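PDB 7CBD: exoglucanase A from Cellulomonas fimi, which hydrolyses the beta-1,4-glucosidic linkages of cellulose with inversion of anomeric configuration, releasing cellobiose from the non-reducing chain ends. Local coordinates for residues A[174-179]-A[215-220]; A[140-146]-A[186-192]. One frame throughout, in Å; residues are numbered along the deposited sequence.

Interaction 1. Residues A[174-179]-A[215-220]; sequences VKYALD and VAKSTT
Lys175, Thr219 and Asp179 carry a helix-to-helix contact on the outer layer of the glycosyl hydrolase family 6 catalytic domain, where helix 161-182 meets the last residues of the 202-218 helical segment and the loop after it. The lysine starts with CG anti to the backbone N (chi1 167°) and runs extended past Ser218 until a bend at its last torsion brings the ammonium to Ser218 O. There NZ donates at 2.8 Å to Ser218 O, tilted from the carbonyl plane, and one helical turn along its own helix it forms a salt bridge with the syn lone pair of Asp179 OD2. Cut back to an alanine, this position is likely to leave Ser218 O without its ammonium donor and Asp179 OD2 without a charge partner, the carboxylate then held mainly through OD1. Thr219 sits deeper: its CG2 packs on Leu178 CD1 at 3.9 Å, while its OG1 reaches back to Ala216 O, an acceptor shared with Thr219 N, and also bonds Ser225. Beneath, the Val174 and Val215 side chains cross at about a right angle on the side nearer the sheet, their CG1 atoms 3.9 Å apart. Asp179 divides its work: as OD2 holds the lysine, OD1 accepts a hydrogen bond from Thr220 N at 2.9 Å, and a water donates to that same OD1 from 2.7 Å.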
loop_
_atom_site.group_PDB
_atom_site.type_symbol
_atom_site.label_atom_id
_atom_site.label_comp_id
_atom_site.label_asym_id
_atom_site.label_seq_id
_atom_site.Cartn_x
_atom_site.Cartn_y
_atom_site.Cartn_z
ATOM N N VAL A 174 -15.675 -8.682 -2.741
ATOM C CA VAL A 174 -15.335 -8.022 -1.486
ATOM C C VAL A 174 -16.330 -8.404 -0.394
ATOM O O VAL A 174 -15.939 -8.649 0.753
ATOM C CB VAL A 174 -15.185 -6.497 -1.660
ATOM C CG1 VAL A 174 -15.020 -5.819 -0.300
ATOM C CG2 VAL A 174 -13.993 -6.183 -2.541
ATOM N N LYS A 175 -17.627 -8.483 -0.725
ATOM C CA LYS A 175 -18.604 -8.959 0.253
ATOM C C LYS A 175 -18.221 -10.336 0.785
ATOM O O LYS A 175 -18.262 -10.583 1.997
ATOM C CB LYS A 175 -20.012 -8.995 -0.351
ATOM C CG LYS A 175 -21.009 -9.770 0.517
ATOM C CD LYS A 175 -22.402 -9.863 -0.080
ATOM C CE LYS A 175 -23.209 -11.023 0.545
ATOM N NZ LYS A 175 -23.429 -10.910 2.030
ATOM N N TYR A 176 -17.845 -11.250 -0.113
ATOM C CA TYR A 176 -17.508 -12.607 0.306
ATOM C C TYR A 176 -16.270 -12.615 1.194
ATOM O O TYR A 176 -16.239 -13.291 2.228
ATOM C CB TYR A 176 -17.298 -13.483 -0.925
ATOM C CG TYR A 176 -17.218 -14.959 -0.613
ATOM C CD1 TYR A 176 -18.373 -15.718 -0.461
ATOM C CD2 TYR A 176 -15.989 -15.591 -0.456
ATOM C CE1 TYR A 176 -18.303 -17.071 -0.181
ATOM C CE2 TYR A 176 -15.911 -16.943 -0.173
ATOM C CZ TYR A 176 -17.072 -17.673 -0.030
ATOM O OH TYR A 176 -16.996 -19.019 0.252
ATOM N N ALA A 177 -15.230 -11.876 0.794
ATOM C CA ALA A 177 -14.020 -11.780 1.600
ATOM C C ALA A 177 -14.345 -11.253 2.987
ATOM O O ALA A 177 -13.928 -11.831 3.999
ATOM C CB ALA A 177 -13.004 -10.879 0.900
ATOM N N LEU A 178 -15.114 -10.162 3.051
ATOM C CA LEU A 178 -15.471 -9.572 4.338
ATOM C C LEU A 178 -16.299 -10.532 5.183
ATOM O O LEU A 178 -16.057 -10.671 6.389
ATOM C CB LEU A 178 -16.224 -8.261 4.124
ATOM C CG LEU A 178 -15.408 -7.086 3.578
ATOM C CD1 LEU A 178 -16.338 -5.930 3.297
ATOM C CD2 LEU A 178 -14.329 -6.658 4.551
ATOM N N ASP A 179 -17.280 -11.207 4.573
ATOM C CA ASP A 179 -18.118 -12.134 5.330
ATOM C C ASP A 179 -17.281 -13.261 5.923
ATOM O O ASP A 179 -17.417 -13.600 7.108
ATOM C CB ASP A 179 -19.211 -12.729 4.432
ATOM C CG ASP A 179 -20.375 -11.774 4.168
ATOM O OD1 ASP A 179 -20.549 -10.774 4.905
ATOM O OD2 ASP A 179 -21.139 -12.048 3.215
ATOM N N VAL A 215 -21.262 -1.458 0.256
ATOM C CA VAL A 215 -20.607 -2.749 0.421
ATOM C C VAL A 215 -20.758 -3.243 1.856
ATOM O O VAL A 215 -21.128 -4.398 2.097
ATOM C CB VAL A 215 -19.139 -2.671 -0.029
ATOM C CG1 VAL A 215 -18.388 -3.945 0.356
ATOM C CG2 VAL A 215 -19.083 -2.422 -1.535
ATOM N N ALA A 216 -20.520 -2.363 2.832
ATOM C CA ALA A 216 -20.717 -2.743 4.230
ATOM C C ALA A 216 -22.128 -3.281 4.468
ATOM O O ALA A 216 -22.312 -4.347 5.073
ATOM C CB ALA A 216 -20.438 -1.543 5.135
ATOM N N LYS A 217 -23.143 -2.553 3.996
ATOM C CA LYS A 217 -24.523 -2.951 4.243
ATOM C C LYS A 217 -24.894 -4.253 3.537
ATOM O O LYS A 217 -25.865 -4.903 3.942
ATOM C CB LYS A 217 -25.475 -1.810 3.878
ATOM C CG LYS A 217 -25.401 -0.652 4.864
ATOM C CD LYS A 217 -26.328 0.492 4.494
ATOM C CE LYS A 217 -25.794 1.277 3.319
ATOM N NZ LYS A 217 -26.537 2.554 3.159
ATOM N N SER A 218 -24.136 -4.658 2.511
ATOM C CA SER A 218 -24.375 -5.926 1.828
ATOM C C SER A 218 -23.812 -7.126 2.580
ATOM O O SER A 218 -24.179 -8.261 2.263
ATOM C CB SER A 218 -23.781 -5.905 0.415
ATOM O OG SER A 218 -22.367 -6.096 0.447
ATOM N N THR A 219 -22.924 -6.913 3.546
ATOM C CA THR A 219 -22.343 -8.028 4.280
ATOM C C THR A 219 -23.318 -8.524 5.349
ATOM O O THR A 219 -24.268 -7.834 5.729
ATOM C CB THR A 219 -21.010 -7.625 4.925
ATOM O OG1 THR A 219 -21.252 -6.692 5.987
ATOM C CG2 THR A 219 -20.050 -7.017 3.899
ATOM N N THR A 220 -23.082 -9.738 5.850
ATOM C CA THR A 220 -23.998 -10.252 6.868
ATOM C C THR A 220 -23.883 -9.485 8.183
ATOM O O THR A 220 -24.880 -9.337 8.898
ATOM C CB THR A 220 -23.811 -11.753 7.095
ATOM O OG1 THR A 220 -22.475 -12.005 7.531
ATOM C CG2 THR A 220 -24.085 -12.535 5.823
HETATM O O HOH W 1 -20.087 -10.000 7.481
#

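Interaction 2. Residues A[140-146]-A[186-192]; sequences IRIAATI and NVYNYID
Ile142 is gripped through its backbone by Asn186 and Tyr188, which joins strands 141-146 and 187-192 as parallel neighbours in the central sheet of the family 6 domain, a distorted beta/alpha barrel; a right-handed beta-alpha-beta crossover including helix 161-182 connects them. The backbone ladder begins with Ile142 N to Asn186 O, and Ile142 O then receives Tyr188 N at 2.8 Å, almost straight along the carbonyl. Ala144 and Ile146 continue the alternation with Tyr188 and Tyr190, until a weak bond from Asp192 N to Ile146 O, 3.4 Å long, ends it close to the predicted proton donor Asp149. Apolar packing follows the two faces. On one, Ile142 CD1 lies against Val187 CG2, and Ile191 CD1 wedges against Ile146 CB at 3.8 Å; on the other, Ala143 CB meets Tyr190 CE2 at 4.2 Å. The Tyr188 ring turns an edge, in plane, to Ile142 O and has the Arg141 chain beside CE2; its hydroxyl bonds Val6 N. Among polar side chains, buried Asn189 gives ND2 to Ser225 O, whereas its OD1 has no polar partner. At the start of the ladder, Asn186 CG stands between its backbone N and carbonyl carbon (chi1 55°), which brings ND2 to Ile140 O at 2.9 Å, with the acceptor close to the amide plane.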
loop_
_atom_site.group_PDB
_atom_site.type_symbol
_atom_site.label_atom_id
_atom_site.label_comp_id
_atom_site.label_asym_id
_atom_site.label_seq_id
_atom_site.Cartn_x
_atom_site.Cartn_y
_atom_site.Cartn_z
ATOM N N ILE A 140 -2.581 -14.976 17.681
ATOM C CA ILE A 140 -2.132 -13.827 16.908
ATOM C C ILE A 140 -3.352 -13.073 16.387
ATOM O O ILE A 140 -4.484 -13.561 16.432
ATOM C CB ILE A 140 -1.170 -14.199 15.760
ATOM C CG1 ILE A 140 -1.896 -15.013 14.682
ATOM C CG2 ILE A 140 0.069 -14.920 16.306
ATOM C CD1 ILE A 140 -1.050 -15.263 13.460
ATOM N N ARG A 141 -3.106 -11.858 15.915
ATOM C CA ARG A 141 -4.106 -11.058 15.228
ATOM C C ARG A 141 -3.677 -10.921 13.777
ATOM O O ARG A 141 -2.483 -10.824 13.487
ATOM C CB ARG A 141 -4.215 -9.669 15.866
ATOM C CG ARG A 141 -4.612 -9.706 17.330
ATOM C CD ARG A 141 -4.495 -8.339 17.981
ATOM N NE ARG A 141 -4.966 -8.391 19.359
ATOM C CZ ARG A 141 -4.868 -7.402 20.238
ATOM N NH1 ARG A 141 -4.285 -6.255 19.911
ATOM N NH2 ARG A 141 -5.353 -7.569 21.458
ATOM N N ILE A 142 -4.643 -10.926 12.867
ATOM C CA ILE A 142 -4.370 -10.769 11.443
ATOM C C ILE A 142 -5.048 -9.488 10.981
ATOM O O ILE A 142 -6.267 -9.336 11.133
ATOM C CB ILE A 142 -4.844 -11.986 10.628
ATOM C CG1 ILE A 142 -4.160 -13.274 11.135
ATOM C CG2 ILE A 142 -4.585 -11.745 9.145
ATOM C CD1 ILE A 142 -5.003 -14.100 12.084
ATOM N N ALA A 143 -4.263 -8.556 10.454
ATOM C CA ALA A 143 -4.806 -7.365 9.815
ATOM C C ALA A 143 -4.822 -7.650 8.323
ATOM O O ALA A 143 -3.767 -7.730 7.691
ATOM C CB ALA A 143 -3.965 -6.131 10.126
ATOM N N ALA A 144 -6.011 -7.852 7.779
ATOM C CA ALA A 144 -6.182 -8.199 6.376
ATOM C C ALA A 144 -6.454 -6.917 5.599
ATOM O O ALA A 144 -7.494 -6.272 5.798
ATOM C CB ALA A 144 -7.342 -9.180 6.234
ATOM N N THR A 145 -5.504 -6.527 4.745
ATOM C CA THR A 145 -5.751 -5.441 3.805
ATOM C C THR A 145 -6.580 -6.002 2.654
ATOM O O THR A 145 -6.140 -6.927 1.964
ATOM C CB THR A 145 -4.429 -4.865 3.298
ATOM O OG1 THR A 145 -3.804 -4.101 4.334
ATOM C CG2 THR A 145 -4.666 -3.949 2.095
ATOM N N ILE A 146 -7.782 -5.462 2.457
ATOM C CA ILE A 146 -8.778 -6.062 1.569
ATOM C C ILE A 146 -8.713 -5.383 0.201
ATOM O O ILE A 146 -9.217 -4.269 0.014
ATOM C CB ILE A 146 -10.193 -5.988 2.152
ATOM C CG1 ILE A 146 -10.261 -6.550 3.575
ATOM C CG2 ILE A 146 -11.170 -6.724 1.236
ATOM C CD1 ILE A 146 -9.862 -7.996 3.694
ATOM N N ASN A 186 -10.187 -13.004 15.385
ATOM C CA ASN A 186 -8.877 -12.374 15.442
ATOM C C ASN A 186 -8.434 -11.807 14.100
ATOM O O ASN A 186 -7.259 -11.455 13.948
ATOM C CB ASN A 186 -7.824 -13.332 16.019
ATOM C CG ASN A 186 -7.759 -14.653 15.272
ATOM O OD1 ASN A 186 -8.758 -15.128 14.719
ATOM N ND2 ASN A 186 -6.582 -15.262 15.262
ATOM N N VAL A 187 -9.339 -11.716 13.126
ATOM C CA VAL A 187 -9.058 -11.069 11.849
ATOM C C VAL A 187 -9.701 -9.690 11.855
ATOM O O VAL A 187 -10.861 -9.536 12.267
ATOM C CB VAL A 187 -9.554 -11.912 10.659
ATOM C CG1 VAL A 187 -9.314 -11.176 9.339
ATOM C CG2 VAL A 187 -8.852 -13.256 10.637
ATOM N N TYR A 188 -8.937 -8.692 11.400
ATOM C CA TYR A 188 -9.327 -7.287 11.378
ATOM C C TYR A 188 -9.232 -6.829 9.932
ATOM O O TYR A 188 -8.158 -6.898 9.330
ATOM C CB TYR A 188 -8.378 -6.472 12.273
ATOM C CG TYR A 188 -8.515 -6.892 13.726
ATOM C CD1 TYR A 188 -9.308 -6.159 14.598
ATOM C CD2 TYR A 188 -7.904 -8.052 14.210
ATOM C CE1 TYR A 188 -9.486 -6.557 15.918
ATOM C CE2 TYR A 188 -8.071 -8.464 15.535
ATOM C CZ TYR A 188 -8.871 -7.710 16.382
ATOM O OH TYR A 188 -9.068 -8.096 17.695
ATOM N N ASN A 189 -10.354 -6.393 9.365
ATOM C CA ASN A 189 -10.447 -6.106 7.939
ATOM C C ASN A 189 -10.246 -4.619 7.696
ATOM O O ASN A 189 -11.035 -3.794 8.180
ATOM C CB ASN A 189 -11.813 -6.523 7.406
ATOM C CG ASN A 189 -11.995 -8.014 7.404
ATOM O OD1 ASN A 189 -11.041 -8.767 7.237
ATOM N ND2 ASN A 189 -13.227 -8.456 7.600
ATOM N N TYR A 190 -9.215 -4.287 6.921
ATOM C CA TYR A 190 -8.921 -2.913 6.530
ATOM C C TYR A 190 -9.159 -2.792 5.031
ATOM O O TYR A 190 -8.401 -3.347 4.227
ATOM C CB TYR A 190 -7.490 -2.539 6.903
ATOM C CG TYR A 190 -7.321 -2.298 8.390
ATOM C CD1 TYR A 190 -7.456 -1.021 8.923
ATOM C CD2 TYR A 190 -7.041 -3.349 9.267
ATOM C CE1 TYR A 190 -7.314 -0.788 10.293
ATOM C CE2 TYR A 190 -6.901 -3.130 10.639
ATOM C CZ TYR A 190 -7.035 -1.844 11.138
ATOM O OH TYR A 190 -6.890 -1.616 12.489
ATOM N N ILE A 191 -10.223 -2.084 4.663
ATOM C CA ILE A 191 -10.581 -1.901 3.262
ATOM C C ILE A 191 -9.635 -0.882 2.631
ATOM O O ILE A 191 -9.369 0.181 3.201
ATOM C CB ILE A 191 -12.052 -1.466 3.148
ATOM C CG1 ILE A 191 -12.986 -2.669 3.361
ATOM C CG2 ILE A 191 -12.324 -0.759 1.817
ATOM C CD1 ILE A 191 -13.153 -3.550 2.131
ATOM N N ASP A 192 -9.130 -1.194 1.441
ATOM C CA ASP A 192 -8.249 -0.266 0.750
ATOM C C ASP A 192 -9.030 0.956 0.271
ATOM O O ASP A 192 -10.135 0.834 -0.267
ATOM C CB ASP A 192 -7.627 -0.957 -0.455
ATOM C CG ASP A 192 -6.663 -0.067 -1.174
ATOM O OD1 ASP A 192 -5.491 -0.071 -0.765
ATOM O OD2 ASP A 192 -7.084 0.656 -2.110
#

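The two contacts illustrate how a sheet and its covering helices are built from inside to outside. Interaction 2 is the buried core, where parallel strands are joined chiefly by a regular backbone ladder; interaction 1 is partly buried and lies farther from the centre of the chain, with side-chain charges and a main-chain carbonyl supplying its polar bonds. Helix 161-182 connects the strands of interaction 2 and provides one side of interaction 1 and, with 215-220 following strand 187-192, the segments alternate along the chain. The sheet and helix meet directly: Val174 CG1 packs on Ile191 CD1 at 3.8 Å, and Leu178 CD2 lies 3.7 Å from Asn189 ND2. Leu178 thereby faces both the sheet and the neighbouring helix.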